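Local coordinates for GARP domain-containing protein (Trypanosoma brucei brucei TREU927, PDB 6XZ6), which acts as a receptor for the host complement regulator factor H and increases transmission of the parasite to tsetse flies, at residues 13-24 / 115-123; 93-104 / 180-191. All coordinates share one frame; numbering follows the deposited sequence.

Interaction 1. Residues 13-24 / 115-123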
loop_
_atom_site.group_PDB
_atom_site.type_symbol
_atom_site.label_atom_id
_atom_site.label_comp_id
_atom_site.label_asym_id
_atom_site.label_seq_id
_atom_site.Cartn_x
_atom_site.Cartn_y
_atom_site.Cartn_z
ATOM N N THR A 13 -9.500 -0.591 -20.499
ATOM C CA THR A 13 -8.568 0.532 -20.293
ATOM C C THR A 13 -8.891 1.243 -18.965
ATOM O O THR A 13 -7.974 1.604 -18.245
ATOM C CB THR A 13 -8.520 1.449 -21.537
ATOM O OG1 THR A 13 -8.178 0.649 -22.658
ATOM C CG2 THR A 13 -7.483 2.566 -21.414
ATOM N N LYS A 14 -10.200 1.375 -18.631
ATOM C CA LYS A 14 -10.715 1.949 -17.398
ATOM C C LYS A 14 -10.252 1.116 -16.195
ATOM O O LYS A 14 -9.836 1.692 -15.204
ATOM C CB LYS A 14 -12.251 1.995 -17.449
ATOM C CG LYS A 14 -12.850 3.243 -18.100
ATOM C CD LYS A 14 -14.325 3.072 -18.300
ATOM C CE LYS A 14 -15.051 4.353 -18.622
ATOM N NZ LYS A 14 -16.527 4.131 -18.780
ATOM N N ALA A 15 -10.298 -0.235 -16.289
ATOM C CA ALA A 15 -9.867 -1.175 -15.241
ATOM C C ALA A 15 -8.379 -1.072 -14.960
ATOM O O ALA A 15 -7.999 -1.096 -13.801
ATOM C CB ALA A 15 -10.223 -2.582 -15.626
ATOM N N LEU A 16 -7.538 -0.920 -16.000
ATOM C CA LEU A 16 -6.082 -0.701 -15.903
ATOM C C LEU A 16 -5.789 0.624 -15.196
ATOM O O LEU A 16 -4.917 0.699 -14.348
ATOM C CB LEU A 16 -5.433 -0.676 -17.316
ATOM C CG LEU A 16 -5.357 -1.995 -18.118
ATOM C CD1 LEU A 16 -4.704 -1.760 -19.434
ATOM C CD2 LEU A 16 -4.546 -3.042 -17.390
ATOM N N CYS A 17 -6.542 1.648 -15.542
ATOM C CA CYS A 17 -6.486 3.014 -15.023
ATOM C C CYS A 17 -6.834 3.060 -13.507
ATOM O O CYS A 17 -6.117 3.695 -12.742
ATOM C CB CYS A 17 -7.414 3.899 -15.862
ATOM S SG CYS A 17 -7.219 5.681 -15.627
ATOM N N GLU A 18 -7.885 2.341 -13.079
ATOM C CA GLU A 18 -8.332 2.233 -11.691
ATOM C C GLU A 18 -7.255 1.566 -10.854
ATOM O O GLU A 18 -6.898 2.093 -9.817
ATOM C CB GLU A 18 -9.672 1.458 -11.626
ATOM C CG GLU A 18 -10.371 1.423 -10.275
ATOM C CD GLU A 18 -11.675 0.643 -10.150
ATOM O OE1 GLU A 18 -12.017 -0.159 -11.056
ATOM O OE2 GLU A 18 -12.352 0.832 -9.113
ATOM N N VAL A 19 -6.709 0.425 -11.318
ATOM C CA VAL A 19 -5.639 -0.313 -10.647
ATOM C C VAL A 19 -4.351 0.504 -10.559
ATOM O O VAL A 19 -3.741 0.534 -9.490
ATOM C CB VAL A 19 -5.389 -1.711 -11.263
ATOM C CG1 VAL A 19 -4.114 -2.296 -10.732
ATOM C CG2 VAL A 19 -6.540 -2.669 -10.996
ATOM N N ALA A 20 -3.918 1.144 -11.665
ATOM C CA ALA A 20 -2.678 1.953 -11.708
ATOM C C ALA A 20 -2.680 3.102 -10.703
ATOM O O ALA A 20 -1.653 3.361 -10.067
ATOM C CB ALA A 20 -2.452 2.498 -13.104
ATOM N N LYS A 21 -3.839 3.789 -10.572
ATOM C CA LYS A 21 -4.095 4.913 -9.665
ATOM C C LYS A 21 -3.968 4.491 -8.196
ATOM O O LYS A 21 -3.445 5.254 -7.391
ATOM C CB LYS A 21 -5.477 5.495 -9.935
ATOM C CG LYS A 21 -5.555 6.441 -11.127
ATOM C CD LYS A 21 -7.009 6.878 -11.376
ATOM C CE LYS A 21 -7.540 7.849 -10.355
ATOM N NZ LYS A 21 -8.828 8.471 -10.764
ATOM N N GLN A 22 -4.414 3.274 -7.858
ATOM C CA GLN A 22 -4.312 2.691 -6.504
ATOM C C GLN A 22 -2.870 2.326 -6.169
ATOM O O GLN A 22 -2.439 2.523 -5.033
ATOM C CB GLN A 22 -5.159 1.424 -6.404
ATOM C CG GLN A 22 -6.641 1.699 -6.469
ATOM C CD GLN A 22 -7.441 0.431 -6.443
ATOM O OE1 GLN A 22 -6.948 -0.688 -6.688
ATOM N NE2 GLN A 22 -8.697 0.585 -6.134
ATOM N N LEU A 23 -2.133 1.770 -7.146
ATOM C CA LEU A 23 -0.729 1.372 -6.980
ATOM C C LEU A 23 0.212 2.568 -6.806
ATOM O O LEU A 23 1.200 2.461 -6.103
ATOM C CB LEU A 23 -0.265 0.418 -8.117
ATOM C CG LEU A 23 -1.061 -0.932 -8.239
ATOM C CD1 LEU A 23 -0.668 -1.677 -9.436
ATOM C CD2 LEU A 23 -0.855 -1.817 -7.043
ATOM N N ARG A 24 -0.117 3.721 -7.365
ATOM C CA ARG A 24 0.692 4.929 -7.183
ATOM C C ARG A 24 0.416 5.586 -5.823
ATOM O O ARG A 24 1.310 6.217 -5.271
ATOM C CB ARG A 24 0.448 5.904 -8.330
ATOM C CG ARG A 24 0.841 5.317 -9.667
ATOM C CD ARG A 24 0.235 6.120 -10.773
ATOM N NE ARG A 24 0.537 5.577 -12.099
ATOM C CZ ARG A 24 -0.143 5.872 -13.202
ATOM N NH1 ARG A 24 -1.196 6.682 -13.151
ATOM N NH2 ARG A 24 0.201 5.336 -14.356
ATOM N N PHE A 115 1.311 -1.900 -15.157
ATOM C CA PHE A 115 0.055 -1.198 -15.423
ATOM C C PHE A 115 0.273 0.148 -16.094
ATOM O O PHE A 115 -0.541 0.530 -16.927
ATOM C CB PHE A 115 -0.757 -1.040 -14.152
ATOM C CG PHE A 115 -1.391 -2.334 -13.735
ATOM C CD1 PHE A 115 -2.647 -2.694 -14.211
ATOM C CD2 PHE A 115 -0.742 -3.191 -12.853
ATOM C CE1 PHE A 115 -3.239 -3.892 -13.815
ATOM C CE2 PHE A 115 -1.328 -4.396 -12.469
ATOM C CZ PHE A 115 -2.571 -4.740 -12.950
ATOM N N SER A 116 1.354 0.857 -15.750
ATOM C CA SER A 116 1.721 2.127 -16.375
ATOM C C SER A 116 2.121 1.937 -17.854
ATOM O O SER A 116 1.705 2.719 -18.686
ATOM C CB SER A 116 2.831 2.823 -15.579
ATOM O OG SER A 116 2.316 3.307 -14.348
ATOM N N GLY A 117 2.867 0.879 -18.157
ATOM C CA GLY A 117 3.286 0.516 -19.508
ATOM C C GLY A 117 2.137 0.061 -20.378
ATOM O O GLY A 117 2.091 0.402 -21.561
ATOM N N LEU A 118 1.184 -0.681 -19.809
ATOM C CA LEU A 118 0.001 -1.107 -20.543
ATOM C C LEU A 118 -0.820 0.114 -20.931
ATOM O O LEU A 118 -1.285 0.194 -22.073
ATOM C CB LEU A 118 -0.855 -2.122 -19.755
ATOM C CG LEU A 118 -0.258 -3.549 -19.614
ATOM C CD1 LEU A 118 -0.994 -4.362 -18.568
ATOM C CD2 LEU A 118 -0.222 -4.287 -20.930
ATOM N N LEU A 119 -0.914 1.106 -20.036
ATOM C CA LEU A 119 -1.658 2.331 -20.312
ATOM C C LEU A 119 -0.971 3.164 -21.361
ATOM O O LEU A 119 -1.647 3.707 -22.227
ATOM C CB LEU A 119 -1.898 3.145 -19.039
ATOM C CG LEU A 119 -2.935 2.588 -18.088
ATOM C CD1 LEU A 119 -2.686 3.121 -16.694
ATOM C CD2 LEU A 119 -4.365 2.925 -18.576
ATOM N N ARG A 120 0.366 3.241 -21.315
ATOM C CA ARG A 120 1.185 3.970 -22.274
ATOM C C ARG A 120 0.915 3.425 -23.682
ATOM O O ARG A 120 0.782 4.216 -24.611
ATOM C CB ARG A 120 2.646 3.817 -21.915
ATOM C CG ARG A 120 3.372 5.124 -21.726
ATOM C CD ARG A 120 4.870 4.870 -21.506
ATOM N NE ARG A 120 5.136 4.462 -20.129
ATOM C CZ ARG A 120 5.638 3.292 -19.778
ATOM N NH1 ARG A 120 5.977 2.403 -20.706
ATOM N NH2 ARG A 120 5.828 3.004 -18.504
ATOM N N GLY A 121 0.796 2.091 -23.817
ATOM C CA GLY A 121 0.442 1.398 -25.054
ATOM C C GLY A 121 -0.922 1.822 -25.559
ATOM O O GLY A 121 -1.050 2.166 -26.731
ATOM N N ALA A 122 -1.946 1.851 -24.663
ATOM C CA ALA A 122 -3.325 2.322 -24.954
ATOM C C ALA A 122 -3.332 3.836 -25.337
ATOM O O ALA A 122 -4.125 4.248 -26.196
ATOM C CB ALA A 122 -4.244 2.065 -23.765
ATOM N N ALA A 123 -2.424 4.655 -24.741
ATOM C CA ALA A 123 -2.286 6.082 -25.075
ATOM C C ALA A 123 -1.833 6.292 -26.520
ATOM O O ALA A 123 -2.337 7.194 -27.201
ATOM C CB ALA A 123 -1.301 6.749 -24.135
#
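Phe115 and Leu119, one turn apart on helix 67-125, fit as knobs into successive holes of segment 13-24. The Phe115 ring enters between Leu16, Val19, Ala20 and Leu23. CG1 of Val19 stands over the middle of one ring face, 3.6 Å from the centroid in a CH-pi contact. This methyl is anti to its own backbone N (chi1 168°), which directs it at the ring. Leu16 crosses the ring nearly at right angles and divides its branches: CD2 lies 3.7 Å from CD1 of Phe115, and CD1 rests on CB of Leu118. Leu119 forks likewise, its CD1 against Ala20 CB at 3.7 Å and its CD2 beside the backbone of Thr13 and Cys17, whose sulfur is tied to Cys138 by a disulfide. At one end the extended Arg24 chain brings NH2 to OG of Ser116, a nearly straight bond (2.9 Å, 172°) lying close to the guanidinium plane. Glu112 takes both NE of Arg24 and OG of Ser116, while NH1 reaches the carbonyls of Cys138 and Ala141. The contact is thus a buried aliphatic and aromatic packing in which an arginine, its charge probably offset by the salt bridge to Glu112, supplies the single direct hydrogen bond between the segments.

Interaction 2. Residues 93-104 / 180-191; sequences AAMEVKRFARAL and KLEELQKATAET
The carbonyl oxygen of Ala187, 3.6 Å from CB of Ala93 on the facing helix, takes two bonds from Thr191, whose N (3.2 Å) and OG1 (2.9 Å) arrive from opposite faces of the carbonyl plane. One turn back, Leu184 O likewise accepts from both N and OG1 of Thr188. Both hydroxyls are thereby turned onto their own helix, and what they offer to segment 93-104 is close packing with Ala93 and Val97. Val97 is a knob among Leu184, Ala187, Thr188 and Thr191; its CG2 lies 3.7 Å from CB of Ala187. Leu184 returns the fit, sitting among Val97, Phe100, Ala101 and Leu104, and its CG, anti to the backbone N (chi1 177°), places CD1 against Val97 and Ala101 and CD2 against Leu104. Phe100 lies at the polar margin: CB of Glu183 stands over the centre of one ring face, 3.7 Å from the centroid, and CG of Lys180 meets the ring edge at CD1, 3.6 Å away. A water accepts from Arg99 NH2 and donates weakly to Glu183 OE1, bridging the two segments, while Arg99 NH1 pairs with Glu96 OE2. Segments 93-104 and 180-191 run antiparallel, at 156°, and their axes approach to 8.2 Å; helix 4-61 completes the bundle through Leu29 on Leu181, Arg34 on Ala101, Glu36 on Thr188 and Val38 on Lys98.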
loop_
_atom_site.group_PDB
_atom_site.type_symbol
_atom_site.label_atom_id
_atom_site.label_comp_id
_atom_site.label_asym_id
_atom_site.label_seq_id
_atom_site.Cartn_x
_atom_site.Cartn_y
_atom_site.Cartn_z
ATOM N N ALA A 93 3.943 -2.387 17.979
ATOM C CA ALA A 93 2.971 -1.977 16.960
ATOM C C ALA A 93 3.619 -1.245 15.778
ATOM O O ALA A 93 3.270 -1.564 14.645
ATOM C CB ALA A 93 1.852 -1.154 17.578
ATOM N N ALA A 94 4.602 -0.323 16.028
ATOM C CA ALA A 94 5.330 0.432 14.985
ATOM C C ALA A 94 6.174 -0.485 14.119
ATOM O O ALA A 94 6.278 -0.263 12.921
ATOM C CB ALA A 94 6.189 1.528 15.590
ATOM N N MET A 95 6.754 -1.532 14.719
ATOM C CA MET A 95 7.538 -2.569 14.047
ATOM C C MET A 95 6.582 -3.266 13.049
ATOM O O MET A 95 6.984 -3.487 11.910
ATOM C CB MET A 95 8.127 -3.536 15.111
ATOM C CG MET A 95 8.691 -4.843 14.570
ATOM S SD MET A 95 7.468 -6.140 14.141
ATOM C CE MET A 95 7.006 -6.708 15.709
ATOM N N GLU A 96 5.306 -3.549 13.448
ATOM C CA GLU A 96 4.344 -4.174 12.520
ATOM C C GLU A 96 4.004 -3.218 11.376
ATOM O O GLU A 96 3.953 -3.642 10.233
ATOM C CB GLU A 96 3.050 -4.674 13.199
ATOM C CG GLU A 96 3.177 -5.390 14.537
ATOM C CD GLU A 96 3.586 -6.852 14.587
ATOM O OE1 GLU A 96 3.409 -7.476 15.661
ATOM O OE2 GLU A 96 4.106 -7.365 13.572
ATOM N N VAL A 97 3.794 -1.928 11.678
ATOM C CA VAL A 97 3.541 -0.899 10.657
ATOM C C VAL A 97 4.679 -0.947 9.603
ATOM O O VAL A 97 4.387 -1.059 8.425
ATOM C CB VAL A 97 3.374 0.539 11.261
ATOM C CG1 VAL A 97 3.327 1.594 10.174
ATOM C CG2 VAL A 97 2.160 0.629 12.168
ATOM N N LYS A 98 5.950 -0.876 10.018
ATOM C CA LYS A 98 7.093 -0.958 9.084
ATOM C C LYS A 98 7.071 -2.292 8.255
ATOM O O LYS A 98 7.400 -2.280 7.078
ATOM C CB LYS A 98 8.424 -0.802 9.829
ATOM C CG LYS A 98 8.818 0.636 10.038
ATOM C CD LYS A 98 9.361 0.919 11.447
ATOM C CE LYS A 98 9.240 2.391 11.826
ATOM N NZ LYS A 98 7.819 2.859 11.905
ATOM N N ARG A 99 6.638 -3.391 8.862
ATOM C CA ARG A 99 6.550 -4.701 8.248
ATOM C C ARG A 99 5.447 -4.804 7.177
ATOM O O ARG A 99 5.704 -5.374 6.119
ATOM C CB ARG A 99 6.363 -5.734 9.352
ATOM C CG ARG A 99 6.284 -7.138 8.860
ATOM C CD ARG A 99 5.752 -7.985 9.971
ATOM N NE ARG A 99 4.780 -8.931 9.445
ATOM C CZ ARG A 99 3.774 -9.428 10.145
ATOM N NH1 ARG A 99 3.610 -9.089 11.414
ATOM N NH2 ARG A 99 2.928 -10.279 9.586
ATOM N N PHE A 100 4.233 -4.296 7.449
ATOM C CA PHE A 100 3.131 -4.307 6.493
ATOM C C PHE A 100 3.318 -3.309 5.371
ATOM O O PHE A 100 2.910 -3.587 4.248
ATOM C CB PHE A 100 1.785 -4.123 7.191
ATOM C CG PHE A 100 1.466 -5.293 8.095
ATOM C CD1 PHE A 100 1.372 -6.585 7.583
ATOM C CD2 PHE A 100 1.291 -5.107 9.465
ATOM C CE1 PHE A 100 1.116 -7.665 8.421
ATOM C CE2 PHE A 100 1.025 -6.192 10.305
ATOM C CZ PHE A 100 0.927 -7.461 9.773
ATOM N N ALA A 101 3.951 -2.155 5.674
ATOM C CA ALA A 101 4.333 -1.095 4.740
ATOM C C ALA A 101 5.351 -1.680 3.756
ATOM O O ALA A 101 5.190 -1.505 2.559
ATOM C CB ALA A 101 4.939 0.071 5.494
ATOM N N ARG A 102 6.325 -2.464 4.239
ATOM C CA ARG A 102 7.321 -3.129 3.401
ATOM C C ARG A 102 6.671 -4.103 2.421
ATOM O O ARG A 102 7.063 -4.154 1.258
ATOM C CB ARG A 102 8.347 -3.864 4.265
ATOM C CG ARG A 102 9.641 -4.169 3.520
ATOM C CD ARG A 102 10.751 -4.727 4.368
ATOM N NE ARG A 102 10.380 -5.903 5.151
ATOM C CZ ARG A 102 10.185 -5.891 6.463
ATOM N NH1 ARG A 102 10.277 -4.750 7.147
ATOM N NH2 ARG A 102 9.899 -7.017 7.106
ATOM N N ALA A 103 5.699 -4.884 2.901
ATOM C CA ALA A 103 4.962 -5.888 2.140
ATOM C C ALA A 103 4.195 -5.227 1.005
ATOM O O ALA A 103 4.234 -5.694 -0.132
ATOM C CB ALA A 103 4.000 -6.602 3.071
ATOM N N LEU A 104 3.527 -4.109 1.323
ATOM C CA LEU A 104 2.731 -3.326 0.383
ATOM C C LEU A 104 3.594 -2.589 -0.622
ATOM O O LEU A 104 3.185 -2.393 -1.761
ATOM C CB LEU A 104 1.842 -2.359 1.148
ATOM C CG LEU A 104 0.612 -2.973 1.825
ATOM C CD1 LEU A 104 0.042 -2.001 2.830
ATOM C CD2 LEU A 104 -0.438 -3.396 0.794
ATOM N N LYS A 180 -2.932 -7.137 4.130
ATOM C CA LYS A 180 -1.775 -6.442 4.666
ATOM C C LYS A 180 -2.120 -4.962 4.924
ATOM O O LYS A 180 -1.669 -4.395 5.910
ATOM C CB LYS A 180 -0.585 -6.578 3.704
ATOM C CG LYS A 180 0.478 -7.524 4.198
ATOM C CD LYS A 180 0.525 -8.826 3.459
ATOM C CE LYS A 180 1.447 -9.808 4.146
ATOM N NZ LYS A 180 1.383 -11.153 3.521
ATOM N N LEU A 181 -2.949 -4.357 4.066
ATOM C CA LEU A 181 -3.393 -2.975 4.208
ATOM C C LEU A 181 -4.331 -2.836 5.404
ATOM O O LEU A 181 -4.230 -1.850 6.112
ATOM C CB LEU A 181 -4.034 -2.478 2.891
ATOM C CG LEU A 181 -4.504 -1.017 2.802
ATOM C CD1 LEU A 181 -3.384 -0.023 3.144
ATOM C CD2 LEU A 181 -5.022 -0.724 1.429
ATOM N N GLU A 182 -5.170 -3.850 5.679
ATOM C CA GLU A 182 -6.094 -3.906 6.817
ATOM C C GLU A 182 -5.313 -4.024 8.128
ATOM O O GLU A 182 -5.646 -3.352 9.097
ATOM C CB GLU A 182 -7.025 -5.110 6.660
ATOM C CG GLU A 182 -8.342 -5.001 7.419
ATOM C CD GLU A 182 -9.266 -6.207 7.303
ATOM O OE1 GLU A 182 -9.168 -6.967 6.308
ATOM O OE2 GLU A 182 -10.103 -6.385 8.219
ATOM N N GLU A 183 -4.266 -4.858 8.142
ATOM C CA GLU A 183 -3.360 -5.051 9.266
ATOM C C GLU A 183 -2.466 -3.838 9.464
ATOM O O GLU A 183 -2.038 -3.615 10.590
ATOM C CB GLU A 183 -2.489 -6.298 9.060
ATOM C CG GLU A 183 -3.218 -7.619 9.227
ATOM C CD GLU A 183 -2.397 -8.833 8.844
ATOM O OE1 GLU A 183 -2.297 -9.767 9.676
ATOM O OE2 GLU A 183 -1.856 -8.861 7.716
ATOM N N LEU A 184 -2.155 -3.060 8.392
ATOM C CA LEU A 184 -1.330 -1.836 8.500
ATOM C C LEU A 184 -2.127 -0.785 9.276
ATOM O O LEU A 184 -1.556 -0.033 10.064
ATOM C CB LEU A 184 -0.908 -1.268 7.107
ATOM C CG LEU A 184 -0.098 0.070 7.085
ATOM C CD1 LEU A 184 1.347 -0.171 7.358
ATOM C CD2 LEU A 184 -0.192 0.759 5.743
ATOM N N GLN A 185 -3.449 -0.769 9.076
ATOM C CA GLN A 185 -4.343 0.168 9.755
ATOM C C GLN A 185 -4.627 -0.250 11.203
ATOM O O GLN A 185 -4.679 0.619 12.074
ATOM C CB GLN A 185 -5.614 0.407 8.928
ATOM C CG GLN A 185 -5.267 0.792 7.466
ATOM C CD GLN A 185 -6.465 0.943 6.571
ATOM O OE1 GLN A 185 -7.490 0.255 6.712
ATOM N NE2 GLN A 185 -6.354 1.831 5.584
ATOM N N LYS A 186 -4.701 -1.568 11.485
ATOM C CA LYS A 186 -4.908 -2.072 12.857
ATOM C C LYS A 186 -3.662 -1.762 13.697
ATOM O O LYS A 186 -3.794 -1.333 14.847
ATOM C CB LYS A 186 -5.191 -3.587 12.884
ATOM C CG LYS A 186 -6.532 -4.021 12.299
ATOM C CD LYS A 186 -6.880 -5.467 12.685
ATOM C CE LYS A 186 -6.508 -6.509 11.645
ATOM N NZ LYS A 186 -7.546 -6.634 10.591
ATOM N N ALA A 187 -2.458 -1.948 13.107
ATOM C CA ALA A 187 -1.172 -1.690 13.746
ATOM C C ALA A 187 -0.936 -0.223 14.001
ATOM O O ALA A 187 -0.317 0.124 15.004
ATOM C CB ALA A 187 -0.050 -2.270 12.921
ATOM N N THR A 188 -1.425 0.653 13.125
ATOM C CA THR A 188 -1.291 2.103 13.334
ATOM C C THR A 188 -2.172 2.538 14.516
ATOM O O THR A 188 -1.703 3.295 15.364
ATOM C CB THR A 188 -1.504 2.900 12.030
ATOM O OG1 THR A 188 -0.770 2.279 10.973
ATOM C CG2 THR A 188 -1.038 4.342 12.161
ATOM N N ALA A 189 -3.413 2.037 14.590
ATOM C CA ALA A 189 -4.349 2.335 15.684
ATOM C C ALA A 189 -3.799 1.864 17.045
ATOM O O ALA A 189 -3.931 2.580 18.042
ATOM C CB ALA A 189 -5.703 1.691 15.411
ATOM N N GLU A 190 -3.167 0.679 17.073
ATOM C CA GLU A 190 -2.529 0.099 18.258
ATOM C C GLU A 190 -1.347 0.978 18.751
ATOM O O GLU A 190 -1.103 1.000 19.963
ATOM C CB GLU A 190 -2.003 -1.310 17.948
ATOM C CG GLU A 190 -3.033 -2.420 17.845
ATOM C CD GLU A 190 -2.541 -3.713 17.196
ATOM O OE1 GLU A 190 -1.319 -3.993 17.243
ATOM O OE2 GLU A 190 -3.386 -4.456 16.639
ATOM N N THR A 191 -0.574 1.636 17.833
ATOM C CA THR A 191 0.543 2.512 18.258
ATOM C C THR A 191 -0.017 3.783 18.880
ATOM O O THR A 191 0.456 4.229 19.930
ATOM C CB THR A 191 1.573 2.880 17.162
ATOM O OG1 THR A 191 1.685 1.887 16.132
ATOM C CG2 THR A 191 2.939 3.145 17.753
HETATM O O HOH W 1 0.443 -11.810 9.883
#

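Interactions 1 and 2 share helix 67-125, which pairs with helix 4-61 through 115-123 and with helix 165-208 through 93-104. Their segments alternate along the chain, and together the two contacts join helix 67-125 to both of the other long helices. The centres are 27 Å apart and the nearest atoms about 7 Å, without touching. Interaction 2 lies about 5 Å from the centre of the chain and meets no other protein chain, whereas interaction 1 lies 24 Å out, where Leu118 and Ala122 pack on Arg16 of the factor H chain. The rings of Tyr170, from helix 165-208, and Phe115 meet edge-to-face, bringing that third helix to interaction 1 as well.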